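Local coordinates for protein putative Zn-dependent Alcohol Dehydrogenase (Rhodobacter sphaeroides, PDB 3IV6) that binds S-adenosylmethionine in a Rossmann-like fold and, despite its dehydrogenase name, is probably a methyltransferase of unknown substrate, at residues D74-Q77 and R78-D81; E206-R209 and R210-K213. One frame throughout, in Å; residues are numbered along the deposited sequence.

Interaction 1: D74-Q77 and R78-D81; sequences DFSQ and RMCD. With SAM (S-adenosylmethionine), chain E.
Gln77 reaches along the first turn of helix 77-86 to Asp81. Its NE2 donates to Asp81 OD1 at 2.9 Å. Asp81 OD1 lies in the plane of the Gln77 amide, while NE2 comes from above the carboxylate plane of Asp81. Gln77 has CG anti to its backbone N, and a bend at chi2 (62°) brings the amide back toward Asp81. This link lies on the exposed side of the helix. Ser76 is the N-cap. Its OG accepts from Met79 N at 3.2 Å, and its backbone O accepts from Cys80 N. Glu15 is a second partner of OG. Cys80 turns inward, with SG 3.9 Å from Asp74 CB, and also packs on Ile94 and Leu96 of strand 93-96. Met79, a selenomethionine, sets CB against Ser76 OG, and its CG lies 3.8 Å from SAM O3'. Asp74 ties the loop to the ligand. Its OD1 accepts from SAM O2' at 2.6 Å, and OD2 from SAM O3' at 2.7 Å. OD1 also takes Ser76 N on its anti lone pair, which closes an Asx turn. OD2 is gripped again by Ala54 N. Both ribose hydroxyls are thus fixed by one carboxylate. The Phe75 ring lies over a face of the adenine, with SAM C5 3.4 Å above the plane of the Phe75 ring, over the ring centre. With an alanine here in place of the phenylalanine, the adenine face is likely to lose its aromatic cover, leaving the base freer to shift. An acidic residue at the end of the second strand, holding the ribose hydroxyls, is characteristic of the Rossmann-like fold of SAM-dependent methyltransferases.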
ATOM      1  N   ASP A  74      -8.621   6.056   1.882  1.00 28.03           N
ATOM      2  CA  ASP A  74      -7.308   6.645   1.666  1.00 28.25           C
ATOM      3  C   ASP A  74      -7.054   7.731   2.705  1.00 29.36           C
ATOM      4  O   ASP A  74      -7.992   8.427   3.138  1.00 27.35           O
ATOM      5  CB  ASP A  74      -7.210   7.244   0.249  1.00 29.34           C
ATOM      6  CG  ASP A  74      -5.778   7.380  -0.229  1.00 31.37           C
ATOM      7  OD1 ASP A  74      -5.047   8.244   0.312  1.00 28.97           O
ATOM      8  OD2 ASP A  74      -5.390   6.596  -1.127  1.00 28.54           O
ATOM      9  N   PHE A  75      -5.794   7.883   3.113  1.00 29.73           N
ATOM     10  CA  PHE A  75      -5.486   8.871   4.147  1.00 31.69           C
ATOM     11  C   PHE A  75      -5.101  10.258   3.622  1.00 29.70           C
ATOM     12  O   PHE A  75      -4.660  11.113   4.379  1.00 41.68           O
ATOM     13  CB  PHE A  75      -4.476   8.320   5.159  1.00 26.78           C
ATOM     14  CG  PHE A  75      -3.088   8.270   4.658  1.00 28.34           C
ATOM     15  CD1 PHE A  75      -2.818   8.427   3.297  1.00 30.50           C
ATOM     16  CD2 PHE A  75      -2.042   8.058   5.531  1.00 25.64           C
ATOM     17  CE1 PHE A  75      -1.519   8.387   2.811  1.00 26.05           C
ATOM     18  CE2 PHE A  75      -0.748   8.003   5.047  1.00 29.00           C
ATOM     19  CZ  PHE A  75      -0.490   8.170   3.675  1.00 25.13           C
ATOM     20  N   SER A  76      -5.296  10.469   2.334  1.00 26.48           N
ATOM     21  CA  SER A  76      -4.934  11.716   1.657  1.00 34.48           C
ATOM     22  C   SER A  76      -6.122  12.403   0.961  1.00 35.60           C
ATOM     23  O   SER A  76      -6.871  11.779   0.221  1.00 36.51           O
ATOM     24  CB  SER A  76      -3.811  11.463   0.647  1.00 35.12           C
ATOM     25  OG  SER A  76      -3.928  12.329  -0.466  1.00 35.43           O
ATOM     26  N   GLN A  77      -6.307  13.690   1.193  1.00 38.37           N
ATOM     27  CA  GLN A  77      -7.483  14.328   0.627  1.00 41.69           C
ATOM     28  C   GLN A  77      -7.414  14.493  -0.887  1.00 43.90           C
ATOM     29  O   GLN A  77      -8.435  14.402  -1.559  1.00 38.08           O
ATOM     30  CB  GLN A  77      -7.718  15.683   1.253  1.00 43.64           C
ATOM     31  CG  GLN A  77      -9.026  16.288   0.816  1.00 48.67           C
ATOM     32  CD  GLN A  77     -10.215  15.454   1.239  1.00 51.49           C
ATOM     33  OE1 GLN A  77     -10.382  15.127   2.422  1.00 52.71           O
ATOM     34  NE2 GLN A  77     -11.061  15.118   0.279  1.00 44.37           N
ATOM     35  N   ARG A  78      -6.220  14.762  -1.417  1.00 42.77           N
ATOM     36  CA  ARG A  78      -6.069  15.004  -2.842  1.00 42.52           C
ATOM     37  C   ARG A  78      -6.321  13.720  -3.631  1.00 43.36           C
ATOM     38  O   ARG A  78      -6.936  13.731  -4.711  1.00 39.94           O
ATOM     39  CB  ARG A  78      -4.684  15.571  -3.189  1.00 39.47           C
ATOM     40  CG  ARG A  78      -4.630  16.054  -4.644  1.00 41.03           C
ATOM     41  CD  ARG A  78      -3.248  16.335  -5.102  1.00 46.96           C
ATOM     42  NE  ARG A  78      -3.137  16.317  -6.569  1.00 53.30           N
ATOM     43  CZ  ARG A  78      -2.051  16.694  -7.260  1.00 51.83           C
ATOM     44  NH1 ARG A  78      -0.972  17.139  -6.617  1.00 46.81           N
ATOM     45  NH2 ARG A  78      -2.042  16.618  -8.594  1.00 46.64           N
HETATM   46  N   MSE A  79      -5.829  12.618  -3.069  1.00 40.89           N
HETATM   47  CA  MSE A  79      -6.021  11.300  -3.639  1.00 39.88           C
HETATM   48  C   MSE A  79      -7.485  10.981  -3.773  1.00 37.22           C
HETATM   49  O   MSE A  79      -7.950  10.695  -4.876  1.00 37.84           O
HETATM   50  CB  MSE A  79      -5.270  10.247  -2.840  1.00 39.16           C
HETATM   51  CG  MSE A  79      -3.814  10.184  -3.279  1.00 46.75           C
HETATM   52 SE   MSE A  79      -3.609   9.663  -5.190  1.00 69.02          SE
HETATM   53  CE  MSE A  79      -1.655   9.550  -5.139  1.00 81.54           C
ATOM     54  N   CYS A  80      -8.223  11.091  -2.674  1.00 31.45           N
ATOM     55  CA  CYS A  80      -9.688  10.982  -2.735  1.00 33.12           C
ATOM     56  C   CYS A  80     -10.322  11.899  -3.771  1.00 34.85           C
ATOM     57  O   CYS A  80     -11.254  11.506  -4.471  1.00 35.79           O
ATOM     58  CB  CYS A  80     -10.355  11.223  -1.370  1.00 30.53           C
ATOM     59  SG  CYS A  80      -9.776  10.141  -0.029  1.00 35.99           S
ATOM     60  N   ASP A  81      -9.813  13.118  -3.880  1.00 39.04           N
ATOM     61  CA  ASP A  81     -10.493  14.126  -4.686  1.00 42.48           C
ATOM     62  C   ASP A  81     -10.284  13.857  -6.163  1.00 38.58           C
ATOM     63  O   ASP A  81     -11.246  13.889  -6.939  1.00 39.27           O
ATOM     64  CB  ASP A  81     -10.060  15.548  -4.288  1.00 44.35           C
ATOM     65  CG  ASP A  81     -10.719  16.038  -2.981  1.00 45.45           C
ATOM     66  OD1 ASP A  81     -11.659  15.377  -2.496  1.00 42.30           O
ATOM     67  OD2 ASP A  81     -10.301  17.098  -2.450  1.00 49.17           O
TER
HETATM   68  N   SAM E 301      -0.056   3.145  -5.114  1.00 42.04           N
HETATM   69  CA  SAM E 301       0.366   1.817  -5.521  1.00 38.72           C
HETATM   70  C   SAM E 301      -0.711   1.125  -6.328  1.00 30.22           C
HETATM   71  O   SAM E 301      -1.811   1.636  -6.579  1.00 27.19           O
HETATM   72  OXT SAM E 301      -0.428   0.026  -6.749  1.00 31.74           O
HETATM   73  CB  SAM E 301       0.823   0.988  -4.326  1.00 37.81           C
HETATM   74  CG  SAM E 301       1.013   1.763  -3.015  1.00 38.73           C
HETATM   75  SD  SAM E 301      -0.483   2.110  -2.034  1.00 56.25           S
HETATM   76  CE  SAM E 301      -1.834   1.527  -3.097  1.00 34.75           C
HETATM   77  C5' SAM E 301      -0.559   3.936  -2.017  1.00 32.16           C
HETATM   78  C4' SAM E 301      -1.915   4.601  -1.810  1.00 32.85           C
HETATM   79  O4' SAM E 301      -2.408   4.292  -0.518  1.00 31.89           O
HETATM   80  C3' SAM E 301      -1.843   6.117  -1.859  1.00 36.31           C
HETATM   81  O3' SAM E 301      -3.033   6.559  -2.471  1.00 34.93           O
HETATM   82  C2' SAM E 301      -1.885   6.554  -0.409  1.00 34.20           C
HETATM   83  O2' SAM E 301      -2.578   7.773  -0.248  1.00 33.84           O
HETATM   84  C1' SAM E 301      -2.651   5.433   0.270  1.00 27.21           C
HETATM   85  N9  SAM E 301      -2.162   5.191   1.635  1.00 21.57           N
HETATM   86  C8  SAM E 301      -0.851   5.067   2.016  1.00 23.23           C
HETATM   87  N7  SAM E 301      -0.804   4.876   3.362  1.00 23.35           N
HETATM   88  C5  SAM E 301      -2.072   4.874   3.862  1.00 24.76           C
HETATM   89  C6  SAM E 301      -2.586   4.716   5.163  1.00 25.11           C
HETATM   90  N6  SAM E 301      -1.805   4.532   6.230  1.00 21.75           N
HETATM   91  N1  SAM E 301      -3.946   4.782   5.338  1.00 24.76           N
HETATM   92  C2  SAM E 301      -4.766   5.016   4.241  1.00 27.24           C
HETATM   93  N3  SAM E 301      -4.278   5.155   2.964  1.00 21.07           N
HETATM   94  C4  SAM E 301      -2.940   5.087   2.774  1.00 22.55           C

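Interaction 2: E206-R209 and R210-K213; sequences EWYR and RRGK
The last turn of helix 201-210 and the loop leaving it are joined by a salt-bridge network on one side and an arginine-aromatic cluster on another. Glu206 OE2 meets Arg210 NE at 2.8 Å, through the anti lone pair of the oxygen. The carboxylate and guanidinium planes stand almost perpendicular, 88° apart. Arg209 NE meets the other oxygen, OE1, from above the carboxylate plane. Glu206 is bent at chi2 (57°), which turns its carboxylate back between the two arginines. In the backbone, Arg210 N donates to Glu206 O, and Arg211 N to Tyr208 O. Gly212 then leaves helical geometry with positive phi. Arg211 bends at chi3 to put its guanidinium into the corner formed by the Trp207 and Tyr208 rings. The group lies flat on Tyr208, centres 4.2 Å apart, with the planes 25° from parallel. It stands steeply on Trp207, with NH1 leading; Arg211 CZ lies 4.3 Å from the centroid of the six-membered ring. Arg211 CD sits over the five-membered ring in a CH-pi contact. Tyr208 OH binds a water at 3.0 Å that also accepts a weak bond from Arg211 NH2. Arg211 NE forms a salt bridge with Glu214. The buried charge of Arg211, close to that of Arg122, is probably offset by Glu214, with the ring faces adding cation-pi stabilisation, while Glu206 is shared by two arginines and is likely to stay ionised.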
ATOM      1  N   GLU A 206      10.862  14.990  -3.107  1.00 38.70           N
ATOM      2  CA  GLU A 206       9.992  15.456  -2.034  1.00 37.70           C
ATOM      3  C   GLU A 206       9.053  14.360  -1.537  1.00 42.67           C
ATOM      4  O   GLU A 206       8.902  14.147  -0.328  1.00 39.18           O
ATOM      5  CB  GLU A 206       9.224  16.715  -2.446  1.00 43.03           C
ATOM      6  CG  GLU A 206       8.489  17.430  -1.281  1.00 48.30           C
ATOM      7  CD  GLU A 206       9.430  17.835  -0.128  1.00 59.53           C
ATOM      8  OE1 GLU A 206      10.669  17.985  -0.363  1.00 53.85           O
ATOM      9  OE2 GLU A 206       8.921  17.995   1.007  1.00 52.41           O
ATOM     10  N   TRP A 207       8.433  13.653  -2.483  1.00 44.23           N
ATOM     11  CA  TRP A 207       7.640  12.464  -2.198  1.00 36.83           C
ATOM     12  C   TRP A 207       8.389  11.459  -1.317  1.00 36.28           C
ATOM     13  O   TRP A 207       7.860  10.942  -0.337  1.00 33.69           O
ATOM     14  CB  TRP A 207       7.367  11.827  -3.524  1.00 42.46           C
ATOM     15  CG  TRP A 207       6.408  10.717  -3.528  1.00 39.24           C
ATOM     16  CD1 TRP A 207       5.224  10.647  -2.865  1.00 37.99           C
ATOM     17  CD2 TRP A 207       6.529   9.522  -4.280  1.00 33.71           C
ATOM     18  NE1 TRP A 207       4.606   9.459  -3.147  1.00 35.75           N
ATOM     19  CE2 TRP A 207       5.388   8.753  -4.021  1.00 34.96           C
ATOM     20  CE3 TRP A 207       7.502   9.022  -5.149  1.00 42.33           C
ATOM     21  CZ2 TRP A 207       5.184   7.512  -4.603  1.00 36.43           C
ATOM     22  CZ3 TRP A 207       7.298   7.777  -5.730  1.00 42.21           C
ATOM     23  CH2 TRP A 207       6.153   7.039  -5.449  1.00 36.89           C
ATOM     24  N   TYR A 208       9.630  11.173  -1.679  1.00 33.34           N
ATOM     25  CA  TYR A 208      10.438  10.271  -0.873  1.00 36.21           C
ATOM     26  C   TYR A 208      10.685  10.809   0.536  1.00 40.16           C
ATOM     27  O   TYR A 208      10.554  10.073   1.502  1.00 39.47           O
ATOM     28  CB  TYR A 208      11.756   9.922  -1.588  1.00 37.24           C
ATOM     29  CG  TYR A 208      11.634   8.645  -2.386  1.00 44.98           C
ATOM     30  CD1 TYR A 208      11.691   7.403  -1.752  1.00 43.58           C
ATOM     31  CD2 TYR A 208      11.396   8.666  -3.759  1.00 46.99           C
ATOM     32  CE1 TYR A 208      11.548   6.227  -2.451  1.00 37.07           C
ATOM     33  CE2 TYR A 208      11.237   7.473  -4.481  1.00 41.91           C
ATOM     34  CZ  TYR A 208      11.318   6.259  -3.814  1.00 43.25           C
ATOM     35  OH  TYR A 208      11.171   5.061  -4.499  1.00 48.07           O
ATOM     36  N   ARG A 209      11.038  12.087   0.634  1.00 39.79           N
ATOM     37  CA  ARG A 209      11.359  12.696   1.920  1.00 42.48           C
ATOM     38  C   ARG A 209      10.141  12.724   2.836  1.00 38.66           C
ATOM     39  O   ARG A 209      10.261  12.560   4.050  1.00 37.27           O
ATOM     40  CB  ARG A 209      11.899  14.113   1.720  1.00 47.57           C
ATOM     41  CG  ARG A 209      13.356  14.168   1.289  1.00 49.31           C
ATOM     42  CD  ARG A 209      13.713  15.531   0.719  1.00 55.88           C
ATOM     43  NE  ARG A 209      13.017  16.612   1.410  1.00 69.46           N
ATOM     44  CZ  ARG A 209      13.538  17.319   2.408  1.00 65.87           C
ATOM     45  NH1 ARG A 209      14.767  17.059   2.836  1.00 67.61           N
ATOM     46  NH2 ARG A 209      12.833  18.285   2.979  1.00 51.56           N
ATOM     47  N   ARG A 210       8.968  12.931   2.246  1.00 38.06           N
ATOM     48  CA  ARG A 210       7.729  13.013   3.011  1.00 38.79           C
ATOM     49  C   ARG A 210       7.216  11.625   3.379  1.00 36.83           C
ATOM     50  O   ARG A 210       6.302  11.486   4.192  1.00 41.51           O
ATOM     51  CB  ARG A 210       6.662  13.777   2.223  1.00 40.13           C
ATOM     52  CG  ARG A 210       7.062  15.196   1.854  1.00 40.10           C
ATOM     53  CD  ARG A 210       5.858  16.009   1.403  1.00 46.24           C
ATOM     54  NE  ARG A 210       6.186  17.421   1.228  1.00 53.38           N
ATOM     55  CZ  ARG A 210       5.340  18.331   0.759  1.00 58.13           C
ATOM     56  NH1 ARG A 210       4.109  17.979   0.414  1.00 55.86           N
ATOM     57  NH2 ARG A 210       5.724  19.594   0.634  1.00 56.28           N
ATOM     58  N   ARG A 211       7.809  10.601   2.775  1.00 33.24           N
ATOM     59  CA  ARG A 211       7.284   9.245   2.874  1.00 40.42           C
ATOM     60  C   ARG A 211       7.727   8.575   4.170  1.00 37.58           C
ATOM     61  O   ARG A 211       7.156   7.566   4.586  1.00 33.14           O
ATOM     62  CB  ARG A 211       7.729   8.409   1.672  1.00 35.34           C
ATOM     63  CG  ARG A 211       6.607   8.063   0.706  1.00 28.05           C
ATOM     64  CD  ARG A 211       7.152   7.709  -0.668  1.00 33.42           C
ATOM     65  NE  ARG A 211       7.706   6.359  -0.706  1.00 29.79           N
ATOM     66  CZ  ARG A 211       7.920   5.670  -1.822  1.00 29.02           C
ATOM     67  NH1 ARG A 211       7.626   6.204  -3.000  1.00 30.44           N
ATOM     68  NH2 ARG A 211       8.429   4.447  -1.761  1.00 32.70           N
ATOM     69  N   GLY A 212       8.747   9.143   4.806  1.00 34.00           N
ATOM     70  CA  GLY A 212       9.136   8.733   6.143  1.00 29.98           C
ATOM     71  C   GLY A 212      10.013   7.497   6.138  1.00 31.73           C
ATOM     72  O   GLY A 212      10.900   7.355   5.296  1.00 30.88           O
ATOM     73  N   LYS A 213       9.763   6.597   7.084  1.00 35.52           N
ATOM     74  CA  LYS A 213      10.416   5.293   7.093  1.00 33.44           C
ATOM     75  C   LYS A 213       9.620   4.273   6.286  1.00 26.94           C
ATOM     76  O   LYS A 213       8.391   4.320   6.248  1.00 28.82           O
ATOM     77  CB  LYS A 213      10.602   4.797   8.529  1.00 31.41           C
ATOM     78  CG  LYS A 213      11.575   5.627   9.351  1.00 37.28           C
ATOM     79  CD  LYS A 213      11.630   5.148  10.791  1.00 40.34           C
ATOM     80  CE  LYS A 213      12.775   5.801  11.548  1.00 41.02           C
ATOM     81  NZ  LYS A 213      12.939   5.225  12.911  1.00 51.19           N
TER
HETATM   82  O   HOH W   1      10.426   2.512  -3.044  1.00 35.04           O
HETATM   83  O   HOH W   2      11.674  10.054   4.422  1.00 41.68           O

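Overall arrangement
Both interactions sit at helix ends: interaction 1 at the start of helix 77-86, interaction 2 at the finish of helix 201-210. Their centres are about 17 Å apart and they do not touch. Interaction 1 lies where strand 69-74 of the seven-stranded sheet passes into helix 77-86, and directly holds the ligand. Interaction 2 leads into strand 213-215 of the small antiparallel sheet. Helix 11-15 lies against both, and Trp14 touches Met79 and Trp207. Asp74, Ser76, Met79 and Cys80 are buried, Gln77 and Asp81 exposed; Trp207, Tyr208 and Arg211 are buried, Glu206, Arg209 and Arg210 partly exposed. The first combines capping, hydrogen bonds to carboxylates and a ring stacked on adenine; the second uses arginine salt bridges and cation-pi contacts.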